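Local coordinates for protein Csc2 (Thermofilum pendens, PDB 4TXD) that probably binds RNA as the Cas7-family protein of type I-D CRISPR complexes, has an RRM-like domain and also binds a zinc ion, at residues 56-61 and 308-313; 76-81 and 201-206; 97-102 and 270-275; 261-266 and 326-331; 300-305 and 312-317. One frame throughout, in Å; residues are numbered along the deposited sequence.

Contact 1. Residues 56-61 and 308-313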
# COMPACT_ATOMS: atom_id res chain seq x y z
N VAL A 56 -1.14 0.74 11.72
CA VAL A 56 -1.17 2.19 11.95
C VAL A 56 0.22 2.72 11.77
O VAL A 56 1.20 2.12 12.25
CB VAL A 56 -1.71 2.54 13.36
CG1 VAL A 56 -1.56 4.04 13.66
CG2 VAL A 56 -3.17 2.13 13.48
N PHE A 57 0.33 3.84 11.07
CA PHE A 57 1.61 4.38 10.70
C PHE A 57 1.60 5.91 10.67
O PHE A 57 0.54 6.54 10.70
CB PHE A 57 2.06 3.82 9.33
CG PHE A 57 1.10 4.11 8.19
CD1 PHE A 57 -0.01 3.29 7.95
CD2 PHE A 57 1.34 5.17 7.33
CE1 PHE A 57 -0.88 3.56 6.89
CE2 PHE A 57 0.47 5.45 6.26
CZ PHE A 57 -0.64 4.63 6.04
N LEU A 58 2.79 6.48 10.61
CA LEU A 58 2.98 7.90 10.49
C LEU A 58 3.64 8.24 9.18
O LEU A 58 4.50 7.57 8.75
CB LEU A 58 3.86 8.43 11.61
CG LEU A 58 3.36 8.33 13.03
CD1 LEU A 58 4.34 8.93 14.02
CD2 LEU A 58 1.98 8.92 13.18
N VAL A 59 3.21 9.33 8.58
CA VAL A 59 3.87 9.90 7.42
C VAL A 59 4.36 11.31 7.77
O VAL A 59 3.55 12.17 8.12
CB VAL A 59 2.94 9.98 6.20
CG1 VAL A 59 3.70 10.51 4.98
CG2 VAL A 59 2.32 8.61 5.92
N ARG A 60 5.66 11.54 7.69
CA ARG A 60 6.16 12.87 7.99
C ARG A 60 6.81 13.54 6.79
O ARG A 60 7.68 12.97 6.11
CB ARG A 60 7.15 12.83 9.16
CG ARG A 60 7.41 14.20 9.74
CD ARG A 60 8.38 14.18 10.89
NE ARG A 60 8.33 15.44 11.62
CZ ARG A 60 9.21 15.80 12.54
NH1 ARG A 60 10.21 14.98 12.83
NH2 ARG A 60 9.09 16.96 13.17
N ALA A 61 6.38 14.76 6.52
CA ALA A 61 6.94 15.59 5.47
C ALA A 61 8.38 16.03 5.79
O ALA A 61 8.60 16.77 6.75
CB ALA A 61 6.05 16.80 5.24
N GLU A 308 6.40 14.85 17.72
CA GLU A 308 6.83 14.10 18.88
C GLU A 308 5.69 13.82 19.83
O GLU A 308 5.60 12.76 20.34
CB GLU A 308 7.99 14.77 19.58
CG GLU A 308 9.22 14.93 18.72
CD GLU A 308 9.98 13.64 18.51
OE1 GLU A 308 9.69 12.67 19.21
OE2 GLU A 308 10.84 13.60 17.65
N GLU A 309 4.82 14.78 20.03
CA GLU A 309 3.69 14.58 20.91
C GLU A 309 2.73 13.55 20.33
O GLU A 309 2.22 12.70 21.00
CB GLU A 309 2.99 15.88 21.20
CG GLU A 309 1.90 15.74 22.21
CD GLU A 309 1.36 17.06 22.72
OE1 GLU A 309 1.89 18.09 22.37
OE2 GLU A 309 0.39 17.05 23.44
N VAL A 310 2.49 13.65 19.04
CA VAL A 310 1.62 12.72 18.37
C VAL A 310 2.15 11.30 18.50
O VAL A 310 1.43 10.43 18.82
CB VAL A 310 1.44 13.09 16.89
CG1 VAL A 310 0.77 11.99 16.11
CG2 VAL A 310 0.64 14.35 16.78
N LYS A 311 3.42 11.11 18.21
CA LYS A 311 4.00 9.79 18.25
C LYS A 311 3.89 9.20 19.65
O LYS A 311 3.47 8.09 19.82
CB LYS A 311 5.43 9.81 17.76
CG LYS A 311 5.93 8.42 17.51
CD LYS A 311 7.41 8.24 17.44
CE LYS A 311 8.15 9.39 16.87
NZ LYS A 311 9.58 9.07 16.72
N LYS A 312 4.21 9.99 20.65
CA LYS A 312 4.06 9.54 22.02
C LYS A 312 2.64 9.17 22.34
O LYS A 312 2.40 8.11 22.80
CB LYS A 312 4.60 10.59 22.99
CG LYS A 312 4.18 10.36 24.42
CD LYS A 312 4.54 11.54 25.32
CE LYS A 312 4.90 11.08 26.71
NZ LYS A 312 3.80 11.30 27.69
N ASN A 313 1.70 10.05 22.08
CA ASN A 313 0.31 9.80 22.38
C ASN A 313 -0.19 8.55 21.68
O ASN A 313 -0.93 7.79 22.22
CB ASN A 313 -0.58 10.95 21.92
CG ASN A 313 -0.38 12.22 22.69
OD1 ASN A 313 -0.92 13.25 22.32
ND2 ASN A 313 0.38 12.16 23.76
O HOH W 1 11.38 15.96 15.86
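Leu58 reaches out from strand 52-61 and pushes its CD1 methyl against the aliphatic root of Lys311 on helix 307-321. CD1 lies 3.9 Å from Lys311 CG, with CB of the lysine almost as near, and the two side chains cross at about a right angle. The other leucine branch is looser: Leu58 CD2 comes to 4.4 Å from Val310 CG1. With CG turned beside the backbone N (chi1 -64°), Leu58 spreads both methyls toward the helix, and Val240 and Ile242 of the neighbouring strand and Leu314 of the same helix add to the packing around it. Lys311 serves the apolar side only with its first carbons; its chain bends at chi3, and NZ goes to a weak hydrogen bond with Tyr307 OH.

Toward Arg60 the fit opens up and water enters. Arg60 NH1 and Glu308 OE2 stand 5.1 Å apart, opposite in charge but not touching. One water spans the gap, giving a proton to Glu308 OE2 at 3.0 Å and only weakly accepting one from NH1. The guanidinium is steadied from elsewhere, by an NE bond to Gly238 O and a cation-pi contact with Tyr307. Phe57 and Val59 alternate to the other side of the strand. A helix laid over one face of an antiparallel sheet is what results, here on the RRM-like core of a Cas7 protein.

Contact 2. Residues 76-81 and 201-206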
# COMPACT_ATOMS: atom_id res chain seq x y z
N ASN A 76 -7.92 17.62 -1.00
CA ASN A 76 -6.62 17.78 -0.32
C ASN A 76 -6.76 18.26 1.12
O ASN A 76 -5.79 18.25 1.88
CB ASN A 76 -5.75 18.78 -1.08
CG ASN A 76 -5.31 18.27 -2.44
OD1 ASN A 76 -5.04 17.08 -2.63
ND2 ASN A 76 -5.23 19.19 -3.41
N MET A 77 -7.95 18.73 1.47
CA MET A 77 -8.19 19.28 2.80
C MET A 77 -9.48 18.70 3.34
O MET A 77 -10.44 18.50 2.59
CB MET A 77 -8.30 20.82 2.78
CG MET A 77 -7.07 21.55 2.31
SD MET A 77 -5.68 21.42 3.47
CE MET A 77 -6.14 22.60 4.73
N THR A 78 -9.51 18.45 4.64
CA THR A 78 -10.69 17.86 5.25
C THR A 78 -10.79 18.32 6.70
O THR A 78 -9.82 18.78 7.28
CB THR A 78 -10.64 16.31 5.18
OG1 THR A 78 -11.94 15.79 5.49
CG2 THR A 78 -9.59 15.74 6.16
N THR A 79 -11.97 18.19 7.29
CA THR A 79 -12.19 18.70 8.64
C THR A 79 -12.02 17.66 9.73
O THR A 79 -12.63 16.60 9.68
CB THR A 79 -13.61 19.31 8.77
OG1 THR A 79 -13.74 20.38 7.83
CG2 THR A 79 -13.87 19.83 10.19
N LEU A 80 -11.25 17.99 10.74
CA LEU A 80 -11.18 17.21 11.94
C LEU A 80 -12.02 17.88 13.00
O LEU A 80 -11.78 18.99 13.32
CB LEU A 80 -9.76 17.18 12.47
CG LEU A 80 -8.66 16.34 11.88
CD1 LEU A 80 -7.42 16.55 12.70
CD2 LEU A 80 -9.05 14.90 11.86
N GLU A 81 -13.00 17.17 13.52
CA GLU A 81 -13.77 17.63 14.66
C GLU A 81 -13.17 17.04 15.92
O GLU A 81 -12.89 15.84 15.99
CB GLU A 81 -15.24 17.23 14.54
CG GLU A 81 -16.18 18.41 14.47
CD GLU A 81 -16.92 18.48 13.16
OE1 GLU A 81 -17.41 17.43 12.70
OE2 GLU A 81 -17.02 19.59 12.59
N PRO A 201 -7.93 7.32 4.58
CA PRO A 201 -7.16 8.54 4.28
C PRO A 201 -6.10 8.75 5.36
O PRO A 201 -6.33 8.30 6.48
CB PRO A 201 -8.21 9.67 4.33
CG PRO A 201 -9.56 8.97 4.29
CD PRO A 201 -9.33 7.62 4.94
N ALA A 202 -4.98 9.41 5.05
CA ALA A 202 -4.04 9.79 6.08
C ALA A 202 -4.22 11.28 6.42
O ALA A 202 -4.14 12.14 5.54
CB ALA A 202 -2.62 9.49 5.66
N PHE A 203 -4.48 11.56 7.67
CA PHE A 203 -4.81 12.89 8.13
C PHE A 203 -3.67 13.64 8.85
O PHE A 203 -3.08 13.14 9.74
CB PHE A 203 -5.98 12.81 9.11
CG PHE A 203 -7.23 12.21 8.56
CD1 PHE A 203 -7.43 10.86 8.59
CD2 PHE A 203 -8.21 13.00 8.05
CE1 PHE A 203 -8.57 10.31 8.11
CE2 PHE A 203 -9.36 12.46 7.57
CZ PHE A 203 -9.54 11.11 7.59
N ALA A 204 -3.40 14.87 8.45
CA ALA A 204 -2.47 15.72 9.19
C ALA A 204 -3.12 16.11 10.52
O ALA A 204 -4.35 16.19 10.61
CB ALA A 204 -2.10 16.95 8.39
N THR A 205 -2.32 16.32 11.53
CA THR A 205 -2.85 16.72 12.83
C THR A 205 -2.83 18.23 13.03
O THR A 205 -3.37 18.74 13.96
CB THR A 205 -2.06 16.11 13.98
OG1 THR A 205 -0.71 16.47 13.86
CG2 THR A 205 -2.16 14.65 13.96
N GLN A 206 -2.18 18.92 12.12
CA GLN A 206 -2.09 20.37 12.15
C GLN A 206 -2.31 20.93 10.76
O GLN A 206 -1.98 20.28 9.75
CB GLN A 206 -0.73 20.84 12.68
CG GLN A 206 -0.38 20.36 14.08
CD GLN A 206 1.09 20.54 14.39
OE1 GLN A 206 1.95 20.05 13.66
NE2 GLN A 206 1.38 21.25 15.47
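Leu80, held by a backbone hydrogen bond to Met87 of strand 85-92, brings its CD1 methyl to 3.7 Å from Ala204 O. That carbonyl oxygen is buried here and has no hydrogen-bonding partner in the model. One residue further on, Thr205 OG1 is well served, giving a hydrogen bond to Lys305 O.

The rest of the meeting is apolar and centres on the Phe203 ring. Thr78 brings its CG2 methyl to the ring edge, near the ring plane, 3.6 Å from Phe203 CE2 and equally close to CD2. The threonine hydroxyl lies opposite the backbone N across the first torsion (chi1 -166°), which turns the methyl to the ring. Leu80 adds its second branch at an oblique angle, CD2 standing 4.3 Å from Phe203 CD2. Leu80 therefore works with both methyls, one against the ring and one against the backbone carbonyl.

Strands 77-82 and 197-204 are not direct neighbours; strand 85-92 runs between them in the seven-stranded antiparallel sheet. The axes of the short strand segments approach to 8.5 Å at 74°, and Thr78 and Leu80 point toward the strand two places away. Backbone bonds tie Thr78 to Val89, and Phe203 to Ile242 of strand 240-247, while helix 295-301 lies against the same patch, with Ala299 touching both Leu80 and Phe203.

Contact 3. Residues 97-102 and 270-275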
# COMPACT_ATOMS: atom_id res chain seq x y z
N LEU A 97 -2.41 7.05 -1.46
CA LEU A 97 -1.65 6.09 -0.66
C LEU A 97 -1.43 4.78 -1.44
O LEU A 97 -0.31 4.24 -1.48
CB LEU A 97 -2.35 5.82 0.67
CG LEU A 97 -2.33 7.00 1.65
CD1 LEU A 97 -3.24 6.72 2.81
CD2 LEU A 97 -0.90 7.26 2.15
N MET A 98 -2.49 4.29 -2.07
CA MET A 98 -2.39 3.13 -2.95
C MET A 98 -1.34 3.33 -4.03
O MET A 98 -0.48 2.48 -4.23
CB MET A 98 -3.73 2.82 -3.64
CG MET A 98 -4.76 2.21 -2.75
SD MET A 98 -4.54 0.43 -2.60
CE MET A 98 -5.03 -0.13 -4.20
N ALA A 99 -1.46 4.44 -4.75
CA ALA A 99 -0.59 4.69 -5.89
C ALA A 99 0.87 4.70 -5.46
O ALA A 99 1.70 4.05 -6.09
CB ALA A 99 -0.96 6.00 -6.56
N VAL A 100 1.19 5.43 -4.38
CA VAL A 100 2.61 5.58 -4.04
C VAL A 100 3.14 4.28 -3.43
O VAL A 100 4.32 3.94 -3.63
CB VAL A 100 2.89 6.77 -3.07
CG1 VAL A 100 2.50 8.10 -3.71
CG2 VAL A 100 2.22 6.58 -1.71
N THR A 101 2.29 3.56 -2.70
CA THR A 101 2.76 2.35 -2.02
C THR A 101 2.98 1.25 -3.06
O THR A 101 3.97 0.50 -3.00
CB THR A 101 1.78 1.87 -0.94
OG1 THR A 101 1.59 2.90 0.04
CG2 THR A 101 2.32 0.61 -0.24
N ARG A 102 2.10 1.17 -4.03
CA ARG A 102 2.26 0.17 -5.05
C ARG A 102 3.40 0.50 -5.99
O ARG A 102 4.11 -0.34 -6.41
CB ARG A 102 0.94 -0.10 -5.77
CG ARG A 102 0.78 0.50 -7.11
CD ARG A 102 0.16 -0.50 -8.06
NE ARG A 102 -1.27 -0.48 -7.95
CZ ARG A 102 -2.10 -1.48 -8.20
NH1 ARG A 102 -3.36 -1.26 -8.06
NH2 ARG A 102 -1.69 -2.68 -8.55
N GLY A 270 5.24 10.63 -9.40
CA GLY A 270 4.45 9.94 -10.40
C GLY A 270 3.24 10.79 -10.72
O GLY A 270 3.33 12.01 -10.78
N ARG A 271 2.09 10.14 -10.89
CA ARG A 271 0.89 10.87 -11.26
C ARG A 271 -0.13 10.90 -10.13
O ARG A 271 -1.30 11.14 -10.38
CB ARG A 271 0.26 10.27 -12.52
CG ARG A 271 1.11 10.43 -13.77
CD ARG A 271 0.47 9.86 -15.03
NE ARG A 271 1.34 9.98 -16.19
CZ ARG A 271 1.07 9.46 -17.38
NH1 ARG A 271 -0.06 8.80 -17.58
NH2 ARG A 271 1.93 9.61 -18.38
N SER A 272 0.32 10.67 -8.90
CA SER A 272 -0.62 10.34 -7.83
C SER A 272 -1.16 11.53 -7.05
O SER A 272 -1.93 11.34 -6.12
CB SER A 272 0.03 9.38 -6.84
OG SER A 272 1.00 8.56 -7.48
N GLY A 273 -0.75 12.73 -7.40
CA GLY A 273 -1.24 13.90 -6.73
C GLY A 273 -0.61 14.23 -5.38
O GLY A 273 -1.11 15.00 -4.62
N ILE A 274 0.51 13.61 -5.12
CA ILE A 274 1.31 13.95 -3.99
C ILE A 274 2.77 13.91 -4.40
O ILE A 274 3.25 12.98 -4.90
CB ILE A 274 1.03 13.04 -2.79
CG1 ILE A 274 1.91 13.44 -1.62
CG2 ILE A 274 1.23 11.59 -3.12
CD1 ILE A 274 1.57 12.73 -0.36
N TYR A 275 3.44 14.99 -4.17
CA TYR A 275 4.89 15.15 -4.53
C TYR A 275 5.92 15.83 -3.53
O TYR A 275 5.49 16.63 -2.78
CB TYR A 275 4.92 16.07 -5.76
CG TYR A 275 3.91 15.63 -6.80
CD1 TYR A 275 4.22 14.62 -7.71
CD2 TYR A 275 2.63 16.18 -6.83
CE1 TYR A 275 3.29 14.19 -8.64
CE2 TYR A 275 1.70 15.75 -7.76
CZ TYR A 275 2.04 14.76 -8.66
OH TYR A 275 1.12 14.33 -9.59
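Ala99 and Ser272 make the closest approach here, with CB of the alanine 3.4 Å from the serine OG and nearly as close to its CB. Next to them Val100 uses a single methyl: CG1 packs 3.8 Å from Ile274 CG2 and also lies 4.1 Å from Ser272 OG. The valine and isoleucine side chains cross at about a right angle, branch against branch. No hydrogen bond joins the two segments, so their fit rests on shape.

What sets the loop groups in place lies one step out. Ser272 OG, turned beside its own backbone N though well short of a staggered torsion (chi1 -29°), is hydrogen-bonded to Gly269 O, which fixes the hydroxyl while the helix methyls lean on it. Gly273 then takes positive backbone angles that a side chain would resist, and so swings the chain from the loop into strand 274-275; its carbonyl O is held by Lys96 NZ. Within the helix, Leu97 O accepts from Thr101 N. Thr101 OG1 also donates to Leu97 O, at 2.8 Å and from the opposite face of the carbonyl plane.

Strand 274-275 is an outer member of the three-stranded sheet, beside strand 65-68. Helix 94-115 touches both this strand, through Val100, and the larger sheet, where Leu97 meets Phe199 and Ala202 of strand 197-204; Leu268 of strand 267-268 touches both Val100 and Ile274.

Contact 4. Residues 261-266 and 326-331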
# COMPACT_ATOMS: atom_id res chain seq x y z
N SER A 261 7.19 -2.05 2.05
CA SER A 261 7.01 -1.08 0.98
C SER A 261 6.58 0.26 1.57
O SER A 261 7.03 1.32 1.13
CB SER A 261 5.96 -1.57 -0.03
OG SER A 261 6.44 -2.71 -0.76
N LEU A 262 5.71 0.21 2.56
CA LEU A 262 5.26 1.40 3.29
C LEU A 262 6.43 2.09 3.98
O LEU A 262 6.65 3.29 3.84
CB LEU A 262 4.21 1.00 4.32
CG LEU A 262 2.93 1.78 4.56
CD1 LEU A 262 2.44 2.48 3.31
CD2 LEU A 262 1.89 0.81 5.07
N ALA A 263 7.20 1.30 4.73
CA ALA A 263 8.31 1.79 5.54
C ALA A 263 9.42 2.40 4.70
O ALA A 263 10.21 3.20 5.20
CB ALA A 263 8.86 0.65 6.41
N THR A 264 9.49 2.02 3.43
CA THR A 264 10.57 2.51 2.58
C THR A 264 10.16 3.62 1.63
O THR A 264 10.96 4.07 0.81
CB THR A 264 11.20 1.38 1.74
OG1 THR A 264 10.17 0.61 1.09
CG2 THR A 264 12.03 0.46 2.64
N LEU A 265 8.91 4.07 1.74
CA LEU A 265 8.48 5.27 1.04
C LEU A 265 9.35 6.48 1.41
O LEU A 265 9.53 6.78 2.59
CB LEU A 265 7.01 5.60 1.37
CG LEU A 265 5.92 4.75 0.73
CD1 LEU A 265 4.58 5.10 1.34
CD2 LEU A 265 5.93 5.02 -0.77
N ARG A 266 9.86 7.16 0.40
CA ARG A 266 10.62 8.37 0.63
C ARG A 266 10.27 9.42 -0.42
O ARG A 266 9.58 10.41 -0.12
CB ARG A 266 12.12 8.07 0.64
CG ARG A 266 12.96 9.30 0.93
CD ARG A 266 14.34 8.95 1.47
NE ARG A 266 14.86 10.04 2.30
CZ ARG A 266 15.49 11.12 1.82
NH1 ARG A 266 15.68 11.25 0.51
NH2 ARG A 266 15.92 12.06 2.65
N VAL A 326 5.45 -2.10 16.56
CA VAL A 326 6.40 -2.48 15.54
C VAL A 326 7.62 -1.58 15.61
O VAL A 326 7.50 -0.36 15.68
CB VAL A 326 5.79 -2.40 14.13
CG1 VAL A 326 6.88 -2.58 13.07
CG2 VAL A 326 4.68 -3.43 13.97
N ASP A 327 8.79 -2.21 15.63
CA ASP A 327 10.05 -1.49 15.59
C ASP A 327 10.42 -1.22 14.14
O ASP A 327 10.99 -2.09 13.46
CB ASP A 327 11.15 -2.29 16.28
CG ASP A 327 12.42 -1.49 16.51
OD1 ASP A 327 13.03 -1.66 17.59
OD2 ASP A 327 12.82 -0.70 15.62
N ASN A 328 10.11 -0.02 13.67
CA ASN A 328 10.30 0.33 12.27
C ASN A 328 11.73 0.11 11.81
O ASN A 328 11.96 -0.30 10.68
CB ASN A 328 9.88 1.78 12.02
CG ASN A 328 9.71 2.10 10.55
OD1 ASN A 328 8.65 1.83 9.97
ND2 ASN A 328 10.75 2.66 9.93
N SER A 329 12.69 0.36 12.69
CA SER A 329 14.10 0.17 12.35
C SER A 329 14.43 -1.31 12.16
O SER A 329 15.21 -1.67 11.28
CB SER A 329 14.98 0.75 13.45
OG SER A 329 14.75 0.08 14.68
N LYS A 330 13.83 -2.16 12.99
CA LYS A 330 14.06 -3.60 12.87
C LYS A 330 13.44 -4.12 11.58
O LYS A 330 14.02 -4.98 10.91
CB LYS A 330 13.49 -4.35 14.08
CG LYS A 330 14.32 -4.23 15.35
CD LYS A 330 13.71 -5.08 16.46
CE LYS A 330 14.34 -4.75 17.81
NZ LYS A 330 13.86 -5.66 18.89
N LEU A 331 12.26 -3.60 11.24
CA LEU A 331 11.59 -3.97 9.99
C LEU A 331 12.48 -3.73 8.79
O LEU A 331 12.66 -4.61 7.94
CB LEU A 331 10.27 -3.20 9.84
CG LEU A 331 9.54 -3.36 8.50
CD1 LEU A 331 9.15 -4.83 8.27
CD2 LEU A 331 8.31 -2.44 8.41
O HOH W 2 11.01 4.03 7.53
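Ala263, at the end of helix 252-263, supplies the apolar half of this contact with its one methyl. CB lies 3.7 Å from Leu331 CD2, and on the Asn328 side it comes to 3.8 Å from OD1, a van der Waals touch against a polar atom. Leu331 holds CG anti to the backbone N (chi1 173°), which sends the leucine methyl across toward the alanine. Ile282 of strand 277-288 backs Leu331, and Leu332 reaches Ala263 from the same helix 328-334.

The junction joins two helices that both touch strand 277-288 of the large antiparallel sheet in the RRM-like core, and Asn328 stitches them to it. Its OD1 accepts from Ile282 N, in strand 277-288. Its ND2 gives a proton at 2.8 Å to a water that also lies 2.6 Å from Ala263 O, so the carboxamide is gripped at both ends and its two polar atoms are told apart.

A third kind of interaction lies within the second segment. Asp327 is the N-cap of helix 328-334: its OD2 accepts from Lys330 N at 3.2 Å, with an N-H...O angle of 152°, and weakly from Ser329 N. The Lys330 donor meets OD2 from well above the carboxylate plane. Leu331 N closes the first turn onto Asp327 O at 3.0 Å, and Leu28 from a nearby loop touches both Lys330 and Leu331.

Contact 5. Residues 300-305 and 312-317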
# COMPACT_ATOMS: atom_id res chain seq x y z
N ALA A 300 -8.04 12.99 15.16
CA ALA A 300 -8.91 13.87 15.92
C ALA A 300 -8.49 13.93 17.37
O ALA A 300 -8.50 14.96 17.96
CB ALA A 300 -10.35 13.46 15.78
N GLU A 301 -8.09 12.80 17.91
CA GLU A 301 -7.53 12.69 19.24
C GLU A 301 -6.28 13.50 19.43
O GLU A 301 -5.91 13.78 20.51
CB GLU A 301 -7.05 11.26 19.42
CG GLU A 301 -7.96 10.36 20.17
CD GLU A 301 -7.28 9.03 20.40
OE1 GLU A 301 -6.29 9.00 21.11
OE2 GLU A 301 -7.73 8.05 19.85
N ASN A 302 -5.60 13.78 18.33
CA ASN A 302 -4.32 14.44 18.35
C ASN A 302 -4.30 15.80 17.64
O ASN A 302 -3.28 16.33 17.39
CB ASN A 302 -3.26 13.53 17.75
CG ASN A 302 -2.88 12.40 18.66
OD1 ASN A 302 -2.14 12.60 19.58
ND2 ASN A 302 -3.38 11.22 18.40
N ALA A 303 -5.47 16.34 17.38
CA ALA A 303 -5.62 17.61 16.74
C ALA A 303 -4.77 18.71 17.35
O ALA A 303 -4.81 18.93 18.51
CB ALA A 303 -7.06 18.03 16.74
N GLY A 304 -4.03 19.39 16.53
CA GLY A 304 -3.24 20.53 16.97
C GLY A 304 -1.85 20.17 17.48
O GLY A 304 -1.03 21.06 17.74
N LYS A 305 -1.56 18.89 17.60
CA LYS A 305 -0.30 18.45 18.14
C LYS A 305 0.77 18.14 17.11
O LYS A 305 0.47 17.74 16.04
CB LYS A 305 -0.49 17.24 19.03
CG LYS A 305 -1.53 17.38 20.11
CD LYS A 305 -1.44 18.71 20.81
CE LYS A 305 -2.48 18.84 21.90
NZ LYS A 305 -2.43 20.13 22.59
N LYS A 312 4.21 9.99 20.65
CA LYS A 312 4.06 9.54 22.02
C LYS A 312 2.64 9.17 22.34
O LYS A 312 2.40 8.11 22.80
CB LYS A 312 4.60 10.59 22.99
CG LYS A 312 4.18 10.36 24.42
CD LYS A 312 4.54 11.54 25.32
CE LYS A 312 4.90 11.08 26.71
NZ LYS A 312 3.80 11.30 27.69
N ASN A 313 1.70 10.05 22.08
CA ASN A 313 0.31 9.80 22.38
C ASN A 313 -0.19 8.55 21.68
O ASN A 313 -0.93 7.79 22.22
CB ASN A 313 -0.58 10.95 21.92
CG ASN A 313 -0.38 12.22 22.69
OD1 ASN A 313 -0.92 13.25 22.32
ND2 ASN A 313 0.38 12.16 23.76
N LEU A 314 0.20 8.40 20.44
CA LEU A 314 -0.25 7.30 19.61
C LEU A 314 0.25 5.95 20.11
O LEU A 314 -0.48 5.03 20.18
CB LEU A 314 0.21 7.54 18.19
CG LEU A 314 -0.73 7.18 17.07
CD1 LEU A 314 -2.17 7.42 17.40
CD2 LEU A 314 -0.34 7.90 15.80
N LYS A 315 1.52 5.87 20.43
CA LYS A 315 2.08 4.67 20.97
C LYS A 315 1.34 4.22 22.21
O LYS A 315 1.10 3.07 22.37
CB LYS A 315 3.55 4.83 21.25
CG LYS A 315 4.37 4.89 19.99
CD LYS A 315 5.83 4.68 20.28
CE LYS A 315 6.68 5.00 19.08
NZ LYS A 315 8.14 4.94 19.30
N GLU A 316 0.96 5.15 23.07
CA GLU A 316 0.19 4.79 24.24
C GLU A 316 -1.21 4.32 23.85
O GLU A 316 -1.70 3.36 24.37
CB GLU A 316 0.06 5.95 25.21
CG GLU A 316 1.35 6.65 25.56
CD GLU A 316 1.15 7.73 26.59
OE1 GLU A 316 0.03 8.23 26.76
OE2 GLU A 316 2.12 8.08 27.25
N ARG A 317 -1.84 5.03 22.95
CA ARG A 317 -3.18 4.68 22.53
C ARG A 317 -3.21 3.31 21.87
O ARG A 317 -4.12 2.54 22.09
CB ARG A 317 -3.74 5.73 21.60
CG ARG A 317 -5.11 5.43 21.08
CD ARG A 317 -6.17 5.68 22.11
NE ARG A 317 -7.48 5.50 21.57
CZ ARG A 317 -8.45 4.78 22.12
NH1 ARG A 317 -8.27 4.15 23.27
NH2 ARG A 317 -9.61 4.68 21.50
O HOH W 3 -3.68 8.87 20.44
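Glu301 and Arg317 face each other across two consecutive helices, 295-301 and 307-321, linked by a type II beta turn from Asn302 to Lys305. Their side chains cross at about a right angle, and the carboxylate and guanidinium planes stand 64° apart, so one oxygen carries the bond instead of a paired, flat arrangement. Arg317 NE donates to Glu301 OE2 at 3.1 Å in a salt bridge that is somewhat bent (N-H...O 139°). The acceptor is met on its syn side, though tilted out of the carboxylate plane, and OE2 sits at the guanidinium edge. The arginine is bent at chi2, which swings its CD past the carboxylate, 3.5 Å from Glu301 OE1.

Asn302 and Asn313 pair differently. Their side chains slide past each other in opposite directions with amide planes only 24° apart, and Asn302 OD1 comes to 3.3 Å from Asn313 CB. Asn302 ND2 is directed back to Leu298 O of the first helix, which fixes the amide's rotation. Gly304 supplies the positive phi that a type II turn needs at its third position, and its N bonds back to Thr205.

A water fills in between the two pairs: it donates to Glu301 OE1 at 2.7 Å, accepts from Asn302 ND2 at 3.1 Å and reaches Asn313 O weakly. Leu314 crosses Asn302 obliquely, CD1 resting 4.1 Å from ND2.

How the contacts relate
Contacts 1, 2 and 5 cluster on one side of the chain's centre, with contacts 1 and 5 only 8 Å apart between centres and both on helix 307-321. Contact 2 reaches the same seven-stranded sheet as contact 1, about 14 Å away, and meets contact 5 where the 304-305 turn bonds to Thr205. Contacts 3 and 4, about 17 Å apart, pack against each other through Thr101 and Leu262 and cross along the chain; contact 4 touches contact 1 through Phe57. Contacts 2 and 3 are nested inside the loop that contact 1 closes, and contact 5 inside that of contact 4. Contacts 1 and 4 meet opposite sides of strand 52-61, while contact 3 adds the three-stranded sheet.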